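Local atomic coordinates of glutathione S-transferase (Rhodospirillum rubrum F11, PDB entry 4O7H), a protein that probably conjugates glutathione to electrophilic substrates through its thiol, as a dimeric glutathione S-transferase. Residues His138-Asp149 with Val179-Trp190. Numbering follows the deposited sequence.
Sequences HTHLRYISWLID and VPWEDHPQAKEW
The imidazole of H184 has the CB of L141 over one face, 3.6 Å from the ring centroid, while at its edge, near the ring plane, lie H138 ND1 and the CG of R142. The H138 ring in turn takes P180 CG over one face as a CH-pi contact (3.7 Å to the centroid), with D183 OD2 at its edge. The two imidazoles meet rim to rim, planes 55° apart. All this sits in the all-helical C-terminal domain of the glutathione S-transferase fold, where the 138-149 part of helix 127-150 crosses the opening turns 185-190 of helix 185-195 at 73°, the axes of these segments approaching to 7.8 Å. H184 occupies the N-cap position of the second helix; its CG lies beside the backbone N, which presents the ring to L141 and lets ND1 give a weak hydrogen bond to P180 O. With an alanine in place of H184, L141 CB is likely to lose the ring that covers it, and a gap is likely to open between H138 and R142.

Deeper in, L141 forks: CD1 reaches V179 and P180, while CD2 rests on A187 CB at 3.7 Å. With its CG2 anti to the backbone N, I144 sets that methyl between A187 CB and W190 CE3, and I148 CD1 meets W190 CD1 at 3.7 Å. Helix 161-175 backs this apolar layer, L170 touching both I144 and W190, and W190 NE1 is tied to D163. Where the helices come closest, at S145 and A187 (CA atoms 4.7 Å apart), the small side chains permit the approach, and A187 N makes a weak, bent hydrogen bond to S145 OG (135° at the hydrogen). A water touching S145 OG accepts from Q186 N and donates to Q186 OE1, the water oxygen lying 2.9 Å from OE1.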
ATOM      1  N   HIS A 138      -7.734   1.503  19.744  1.00 16.26           N
ATOM      2  CA  HIS A 138      -9.107   1.862  20.088  1.00 18.59           C
ATOM      3  C   HIS A 138      -9.875   2.604  18.951  1.00 16.11           C
ATOM      4  O   HIS A 138     -11.037   2.327  18.715  1.00 16.58           O
ATOM      5  CB  HIS A 138      -9.113   2.741  21.337  1.00 20.31           C
ATOM      6  CG  HIS A 138      -8.856   1.996  22.600  1.00 20.56           C
ATOM      7  ND1 HIS A 138      -9.847   1.356  23.304  1.00 20.71           N
ATOM      8  CD2 HIS A 138      -7.713   1.795  23.290  1.00 20.98           C
ATOM      9  CE1 HIS A 138      -9.328   0.789  24.372  1.00 21.32           C
ATOM     10  NE2 HIS A 138      -8.035   1.031  24.383  1.00 22.18           N
ATOM     11  N   THR A 139      -9.242   3.567  18.303  1.00 17.37           N
ATOM     12  CA  THR A 139      -9.892   4.353  17.247  1.00 17.11           C
ATOM     13  C   THR A 139     -10.310   3.446  16.106  1.00 14.80           C
ATOM     14  O   THR A 139     -11.404   3.569  15.553  1.00 15.90           O
ATOM     15  CB  THR A 139      -8.932   5.411  16.704  1.00 20.93           C
ATOM     16  OG1 THR A 139      -8.326   6.119  17.809  1.00 25.97           O
ATOM     17  CG2 THR A 139      -9.641   6.362  15.810  1.00 21.20           C
ATOM     18  N   HIS A 140      -9.424   2.505  15.783  1.00 14.27           N
ATOM     19  CA  HIS A 140      -9.745   1.518  14.737  1.00 13.77           C
ATOM     20  C   HIS A 140     -10.857   0.560  15.081  1.00 13.02           C
ATOM     21  O   HIS A 140     -11.680   0.217  14.218  1.00 13.81           O
ATOM     22  CB  HIS A 140      -8.497   0.767  14.330  1.00 13.03           C
ATOM     23  CG  HIS A 140      -7.525   1.652  13.644  1.00 13.78           C
ATOM     24  ND1 HIS A 140      -7.595   1.910  12.288  1.00 13.68           N
ATOM     25  CD2 HIS A 140      -6.497   2.389  14.124  1.00 13.53           C
ATOM     26  CE1 HIS A 140      -6.659   2.788  11.970  1.00 13.86           C
ATOM     27  NE2 HIS A 140      -5.997   3.114  13.067  1.00 14.46           N
ATOM     28  N   LEU A 141     -10.839   0.070  16.328  1.00 12.24           N
ATOM     29  CA  LEU A 141     -11.926  -0.761  16.781  1.00 12.46           C
ATOM     30  C   LEU A 141     -13.260  -0.041  16.818  1.00 12.47           C
ATOM     31  O   LEU A 141     -14.259  -0.653  16.497  1.00 11.60           O
ATOM     32  CB  LEU A 141     -11.636  -1.384  18.131  1.00 12.40           C
ATOM     33  CG  LEU A 141     -10.552  -2.457  18.065  1.00 13.77           C
ATOM     34  CD1 LEU A 141      -9.970  -2.690  19.453  1.00 14.94           C
ATOM     35  CD2 LEU A 141     -11.039  -3.769  17.448  1.00 13.75           C
ATOM     36  N   ARG A 142     -13.267   1.246  17.172  1.00 14.67           N
ATOM     37  CA  ARG A 142     -14.512   2.017  17.140  1.00 16.32           C
ATOM     38  C   ARG A 142     -15.051   2.127  15.710  1.00 15.11           C
ATOM     39  O   ARG A 142     -16.277   2.045  15.465  1.00 14.39           O
ATOM     40  CB  ARG A 142     -14.330   3.438  17.735  1.00 20.11           C
ATOM     41  CG  ARG A 142     -14.119   3.483  19.232  1.00 25.97           C
ATOM     42  CD  ARG A 142     -14.439   4.875  19.822  1.00 30.47           C
ATOM     43  NE  ARG A 142     -13.545   5.896  19.302  1.00 34.41           N
ATOM     44  CZ  ARG A 142     -12.330   6.138  19.781  1.00 36.94           C
ATOM     45  NH1 ARG A 142     -11.858   5.427  20.798  1.00 39.06           N
ATOM     46  NH2 ARG A 142     -11.584   7.081  19.222  1.00 39.65           N
ATOM     47  N   TYR A 143     -14.140   2.281  14.749  1.00 15.51           N
ATOM     48  CA  TYR A 143     -14.543   2.366  13.352  1.00 14.65           C
ATOM     49  C   TYR A 143     -15.111   1.062  12.832  1.00 14.25           C
ATOM     50  O   TYR A 143     -16.098   1.019  12.141  1.00 13.29           O
ATOM     51  CB  TYR A 143     -13.356   2.840  12.496  1.00 15.93           C
ATOM     52  CG  TYR A 143     -13.685   3.157  11.083  1.00 16.95           C
ATOM     53  CD1 TYR A 143     -14.828   3.877  10.764  1.00 18.13           C
ATOM     54  CD2 TYR A 143     -12.870   2.726  10.055  1.00 16.13           C
ATOM     55  CE1 TYR A 143     -15.133   4.177   9.444  1.00 19.50           C
ATOM     56  CE2 TYR A 143     -13.153   3.028   8.741  1.00 17.18           C
ATOM     57  CZ  TYR A 143     -14.283   3.755   8.440  1.00 18.81           C
ATOM     58  OH  TYR A 143     -14.633   4.026   7.160  1.00 18.22           O
ATOM     59  N   ILE A 144     -14.440  -0.042  13.150  1.00 11.82           N
ATOM     60  CA  ILE A 144     -14.961  -1.351  12.811  1.00 11.60           C
ATOM     61  C   ILE A 144     -16.353  -1.556  13.383  1.00 12.02           C
ATOM     62  O   ILE A 144     -17.262  -2.014  12.697  1.00 12.09           O
ATOM     63  CB  ILE A 144     -13.982  -2.446  13.297  1.00 11.18           C
ATOM     64  CG1 ILE A 144     -12.688  -2.404  12.479  1.00 12.42           C
ATOM     65  CG2 ILE A 144     -14.648  -3.809  13.248  1.00 13.26           C
ATOM     66  CD1 ILE A 144     -11.614  -3.318  12.985  1.00 11.95           C
ATOM     67  N   SER A 145     -16.504  -1.196  14.659  1.00 13.47           N
ATOM     68  CA  SER A 145     -17.801  -1.347  15.305  1.00 13.93           C
ATOM     69  C   SER A 145     -18.893  -0.540  14.569  1.00 13.95           C
ATOM     70  O   SER A 145     -19.985  -1.037  14.360  1.00 14.78           O
ATOM     71  CB  SER A 145     -17.754  -0.907  16.752  1.00 14.52           C
ATOM     72  OG  SER A 145     -16.909  -1.766  17.536  1.00 16.01           O
ATOM     73  N   TRP A 146     -18.552   0.668  14.173  1.00 14.50           N
ATOM     74  CA  TRP A 146     -19.473   1.532  13.377  1.00 14.84           C
ATOM     75  C   TRP A 146     -19.869   0.904  12.048  1.00 14.72           C
ATOM     76  O   TRP A 146     -21.080   0.764  11.713  1.00 14.56           O
ATOM     77  CB  TRP A 146     -18.827   2.915  13.172  1.00 15.40           C
ATOM     78  CG  TRP A 146     -19.722   3.849  12.460  1.00 16.46           C
ATOM     79  CD1 TRP A 146     -19.771   4.077  11.118  1.00 18.27           C
ATOM     80  CD2 TRP A 146     -20.766   4.650  13.047  1.00 17.93           C
ATOM     81  NE1 TRP A 146     -20.793   4.976  10.831  1.00 18.84           N
ATOM     82  CE2 TRP A 146     -21.391   5.358  11.998  1.00 18.48           C
ATOM     83  CE3 TRP A 146     -21.212   4.837  14.354  1.00 17.78           C
ATOM     84  CZ2 TRP A 146     -22.483   6.231  12.208  1.00 18.24           C
ATOM     85  CZ3 TRP A 146     -22.318   5.745  14.561  1.00 18.87           C
ATOM     86  CH2 TRP A 146     -22.907   6.396  13.500  1.00 19.40           C
ATOM     87  N   LEU A 147     -18.872   0.401  11.307  1.00 14.09           N
ATOM     88  CA  LEU A 147     -19.145  -0.253  10.025  1.00 15.27           C
ATOM     89  C   LEU A 147     -20.022  -1.491  10.198  1.00 15.47           C
ATOM     90  O   LEU A 147     -21.010  -1.687   9.496  1.00 14.94           O
ATOM     91  CB  LEU A 147     -17.804  -0.584   9.308  1.00 16.40           C
ATOM     92  CG  LEU A 147     -16.919   0.580   8.930  1.00 18.71           C
ATOM     93  CD1 LEU A 147     -15.609  -0.026   8.464  1.00 20.67           C
ATOM     94  CD2 LEU A 147     -17.615   1.405   7.829  1.00 19.12           C
ATOM     95  N   ILE A 148     -19.656  -2.379  11.126  1.00 14.81           N
ATOM     96  CA  ILE A 148     -20.330  -3.679  11.268  1.00 16.56           C
ATOM     97  C   ILE A 148     -21.698  -3.505  11.931  1.00 16.96           C
ATOM     98  O   ILE A 148     -22.525  -4.378  11.825  1.00 18.98           O
ATOM     99  CB  ILE A 148     -19.407  -4.737  11.984  1.00 18.26           C
ATOM    100  CG1 ILE A 148     -19.849  -6.166  11.628  1.00 21.33           C
ATOM    101  CG2 ILE A 148     -19.379  -4.563  13.481  1.00 18.42           C
ATOM    102  CD1 ILE A 148     -19.576  -6.457  10.171  1.00 22.63           C
ATOM    103  N   ASP A 149     -21.941  -2.370  12.574  1.00 17.22           N
ATOM    104  CA  ASP A 149     -23.285  -2.110  13.158  1.00 18.94           C
ATOM    105  C   ASP A 149     -24.258  -1.762  12.028  1.00 19.30           C
ATOM    106  O   ASP A 149     -25.472  -1.867  12.175  1.00 19.73           O
ATOM    107  CB  ASP A 149     -23.223  -0.945  14.121  1.00 20.55           C
ATOM    108  CG  ASP A 149     -24.484  -0.813  14.971  1.00 25.04           C
ATOM    109  OD1 ASP A 149     -25.068  -1.838  15.343  1.00 28.19           O
ATOM    110  OD2 ASP A 149     -24.853   0.334  15.262  1.00 29.47           O
ATOM    111  N   VAL A 179      -5.133  -6.387  22.190  1.00 14.36           N
ATOM    112  CA  VAL A 179      -6.431  -5.912  21.734  1.00 13.59           C
ATOM    113  C   VAL A 179      -7.403  -5.752  22.902  1.00 13.47           C
ATOM    114  O   VAL A 179      -7.692  -6.734  23.583  1.00 14.21           O
ATOM    115  CB  VAL A 179      -7.069  -6.821  20.689  1.00 13.16           C
ATOM    116  CG1 VAL A 179      -8.251  -6.142  20.110  1.00 12.86           C
ATOM    117  CG2 VAL A 179      -6.087  -7.163  19.575  1.00 12.57           C
ATOM    118  N   PRO A 180      -7.958  -4.537  23.089  1.00 13.02           N
ATOM    119  CA  PRO A 180      -8.948  -4.280  24.159  1.00 14.46           C
ATOM    120  C   PRO A 180     -10.349  -4.666  23.726  1.00 13.78           C
ATOM    121  O   PRO A 180     -11.257  -3.825  23.537  1.00 13.95           O
ATOM    122  CB  PRO A 180      -8.785  -2.768  24.383  1.00 14.57           C
ATOM    123  CG  PRO A 180      -8.477  -2.247  23.022  1.00 14.40           C
ATOM    124  CD  PRO A 180      -7.600  -3.287  22.382  1.00 14.33           C
ATOM    125  N   TRP A 181     -10.537  -5.959  23.512  1.00 13.79           N
ATOM    126  CA  TRP A 181     -11.747  -6.475  22.917  1.00 14.21           C
ATOM    127  C   TRP A 181     -13.013  -6.042  23.668  1.00 15.69           C
ATOM    128  O   TRP A 181     -14.026  -5.704  23.056  1.00 15.70           O
ATOM    129  CB  TRP A 181     -11.741  -7.997  22.846  1.00 14.77           C
ATOM    130  CG  TRP A 181     -10.756  -8.605  21.898  1.00 13.05           C
ATOM    131  CD1 TRP A 181      -9.725  -9.397  22.214  1.00 13.76           C
ATOM    132  CD2 TRP A 181     -10.737  -8.466  20.463  1.00 13.24           C
ATOM    133  NE1 TRP A 181      -9.044  -9.776  21.073  1.00 14.11           N
ATOM    134  CE2 TRP A 181      -9.659  -9.239  19.986  1.00 12.80           C
ATOM    135  CE3 TRP A 181     -11.536  -7.792  19.557  1.00 12.28           C
ATOM    136  CZ2 TRP A 181      -9.331  -9.311  18.631  1.00 11.82           C
ATOM    137  CZ3 TRP A 181     -11.230  -7.887  18.191  1.00 13.22           C
ATOM    138  CH2 TRP A 181     -10.137  -8.652  17.760  1.00 12.38           C
ATOM    139  N   GLU A 182     -12.969  -6.083  24.989  1.00 16.53           N
ATOM    140  CA  GLU A 182     -14.222  -5.862  25.705  1.00 19.20           C
ATOM    141  C   GLU A 182     -14.621  -4.388  25.729  1.00 19.97           C
ATOM    142  O   GLU A 182     -15.754  -4.041  26.075  1.00 20.71           O
ATOM    143  CB  GLU A 182     -14.131  -6.449  27.105  1.00 19.56           C
ATOM    144  CG  GLU A 182     -13.987  -7.977  27.080  1.00 20.16           C
ATOM    145  CD  GLU A 182     -15.256  -8.736  26.727  1.00 23.68           C
ATOM    146  OE1 GLU A 182     -16.283  -8.147  26.291  1.00 25.88           O
ATOM    147  OE2 GLU A 182     -15.265  -9.966  26.909  1.00 28.66           O
ATOM    148  N   ASP A 183     -13.711  -3.507  25.331  1.00 18.41           N
ATOM    149  CA  ASP A 183     -14.102  -2.109  25.140  1.00 19.57           C
ATOM    150  C   ASP A 183     -14.882  -1.879  23.831  1.00 18.71           C
ATOM    151  O   ASP A 183     -15.401  -0.778  23.590  1.00 16.82           O
ATOM    152  CB  ASP A 183     -12.894  -1.193  25.189  1.00 21.10           C
ATOM    153  CG  ASP A 183     -12.313  -1.088  26.564  1.00 26.11           C
ATOM    154  OD1 ASP A 183     -13.101  -1.166  27.513  1.00 27.07           O
ATOM    155  OD2 ASP A 183     -11.098  -0.917  26.676  1.00 26.77           O
ATOM    156  N   HIS A 184     -14.888  -2.878  22.935  1.00 16.46           N
ATOM    157  CA  HIS A 184     -15.450  -2.732  21.584  1.00 15.99           C
ATOM    158  C   HIS A 184     -16.224  -3.986  21.194  1.00 16.40           C
ATOM    159  O   HIS A 184     -15.812  -4.760  20.283  1.00 16.49           O
ATOM    160  CB  HIS A 184     -14.328  -2.443  20.626  1.00 15.89           C
ATOM    161  CG  HIS A 184     -13.596  -1.186  20.954  1.00 16.12           C
ATOM    162  ND1 HIS A 184     -12.445  -1.157  21.708  1.00 17.18           N
ATOM    163  CD2 HIS A 184     -13.896   0.095  20.668  1.00 14.64           C
ATOM    164  CE1 HIS A 184     -12.048   0.096  21.857  1.00 15.26           C
ATOM    165  NE2 HIS A 184     -12.930   0.873  21.255  1.00 19.38           N
ATOM    166  N   PRO A 185     -17.332  -4.257  21.911  1.00 16.23           N
ATOM    167  CA  PRO A 185     -18.036  -5.520  21.745  1.00 16.33           C
ATOM    168  C   PRO A 185     -18.534  -5.830  20.307  1.00 15.86           C
ATOM    169  O   PRO A 185     -18.568  -6.995  19.914  1.00 17.98           O
ATOM    170  CB  PRO A 185     -19.199  -5.430  22.736  1.00 17.29           C
ATOM    171  CG  PRO A 185     -19.305  -3.973  23.107  1.00 17.47           C
ATOM    172  CD  PRO A 185     -17.922  -3.427  22.998  1.00 17.35           C
ATOM    173  N   GLN A 186     -18.923  -4.823  19.530  1.00 16.34           N
ATOM    174  CA  GLN A 186     -19.414  -5.093  18.172  1.00 16.44           C
ATOM    175  C   GLN A 186     -18.220  -5.587  17.300  1.00 15.14           C
ATOM    176  O   GLN A 186     -18.372  -6.514  16.504  1.00 13.94           O
ATOM    177  CB  GLN A 186     -20.051  -3.833  17.578  1.00 20.33           C
ATOM    178  CG  GLN A 186     -21.260  -3.384  18.404  1.00 23.85           C
ATOM    179  CD  GLN A 186     -21.620  -1.905  18.240  1.00 29.67           C
ATOM    180  OE1 GLN A 186     -20.781  -1.020  18.408  1.00 35.68           O
ATOM    181  NE2 GLN A 186     -22.871  -1.644  17.904  1.00 32.39           N
ATOM    182  N   ALA A 187     -17.086  -4.923  17.415  1.00 13.42           N
ATOM    183  CA  ALA A 187     -15.837  -5.384  16.718  1.00 12.11           C
ATOM    184  C   ALA A 187     -15.413  -6.762  17.181  1.00 12.34           C
ATOM    185  O   ALA A 187     -15.034  -7.613  16.361  1.00 11.56           O
ATOM    186  CB  ALA A 187     -14.661  -4.426  16.927  1.00 11.65           C
ATOM    187  N   LYS A 188     -15.511  -7.007  18.491  1.00 12.64           N
ATOM    188  CA  LYS A 188     -15.200  -8.327  19.004  1.00 13.68           C
ATOM    189  C   LYS A 188     -16.053  -9.431  18.376  1.00 13.33           C
ATOM    190  O   LYS A 188     -15.550 -10.516  17.970  1.00 11.33           O
ATOM    191  CB  LYS A 188     -15.398  -8.327  20.526  1.00 13.65           C
ATOM    192  CG  LYS A 188     -14.926  -9.629  21.154  1.00 15.36           C
ATOM    193  CD  LYS A 188     -15.263  -9.722  22.633  1.00 17.68           C
ATOM    194  CE  LYS A 188     -15.094 -11.173  23.056  1.00 22.17           C
ATOM    195  NZ  LYS A 188     -15.463 -11.405  24.484  1.00 26.14           N
ATOM    196  N   GLU A 189     -17.348  -9.176  18.269  1.00 14.37           N
ATOM    197  CA  GLU A 189     -18.243 -10.150  17.661  1.00 15.23           C
ATOM    198  C   GLU A 189     -17.918 -10.417  16.205  1.00 13.45           C
ATOM    199  O   GLU A 189     -17.997 -11.530  15.766  1.00 13.55           O
ATOM    200  CB  GLU A 189     -19.714  -9.752  17.837  1.00 20.14           C
ATOM    201  CG  GLU A 189     -20.190 -10.048  19.266  1.00 25.15           C
ATOM    202  CD  GLU A 189     -19.625 -11.377  19.836  1.00 32.08           C
ATOM    203  OE1 GLU A 189     -19.955 -12.493  19.302  1.00 33.31           O
ATOM    204  OE2 GLU A 189     -18.801 -11.322  20.819  1.00 36.11           O
ATOM    205  N   TRP A 190     -17.581  -9.363  15.465  1.00 11.42           N
ATOM    206  CA  TRP A 190     -17.194  -9.498  14.073  1.00 11.24           C
ATOM    207  C   TRP A 190     -15.924 -10.324  13.950  1.00 10.84           C
ATOM    208  O   TRP A 190     -15.827 -11.232  13.113  1.00 11.32           O
ATOM    209  CB  TRP A 190     -17.049  -8.108  13.422  1.00 11.40           C
ATOM    210  CG  TRP A 190     -16.133  -8.152  12.169  1.00 11.09           C
ATOM    211  CD1 TRP A 190     -16.488  -8.441  10.927  1.00 11.50           C
ATOM    212  CD2 TRP A 190     -14.731  -7.886  12.136  1.00 11.35           C
ATOM    213  NE1 TRP A 190     -15.416  -8.369  10.073  1.00 11.09           N
ATOM    214  CE2 TRP A 190     -14.306  -8.052  10.813  1.00 10.93           C
ATOM    215  CE3 TRP A 190     -13.800  -7.554  13.107  1.00 11.35           C
ATOM    216  CZ2 TRP A 190     -12.974  -7.918  10.447  1.00 11.18           C
ATOM    217  CZ3 TRP A 190     -12.483  -7.443  12.766  1.00 11.39           C
ATOM    218  CH2 TRP A 190     -12.074  -7.602  11.436  1.00 10.19           C
TER
HETATM  219  O   HOH W   1     -18.651  -1.948  20.119  1.00 26.51           O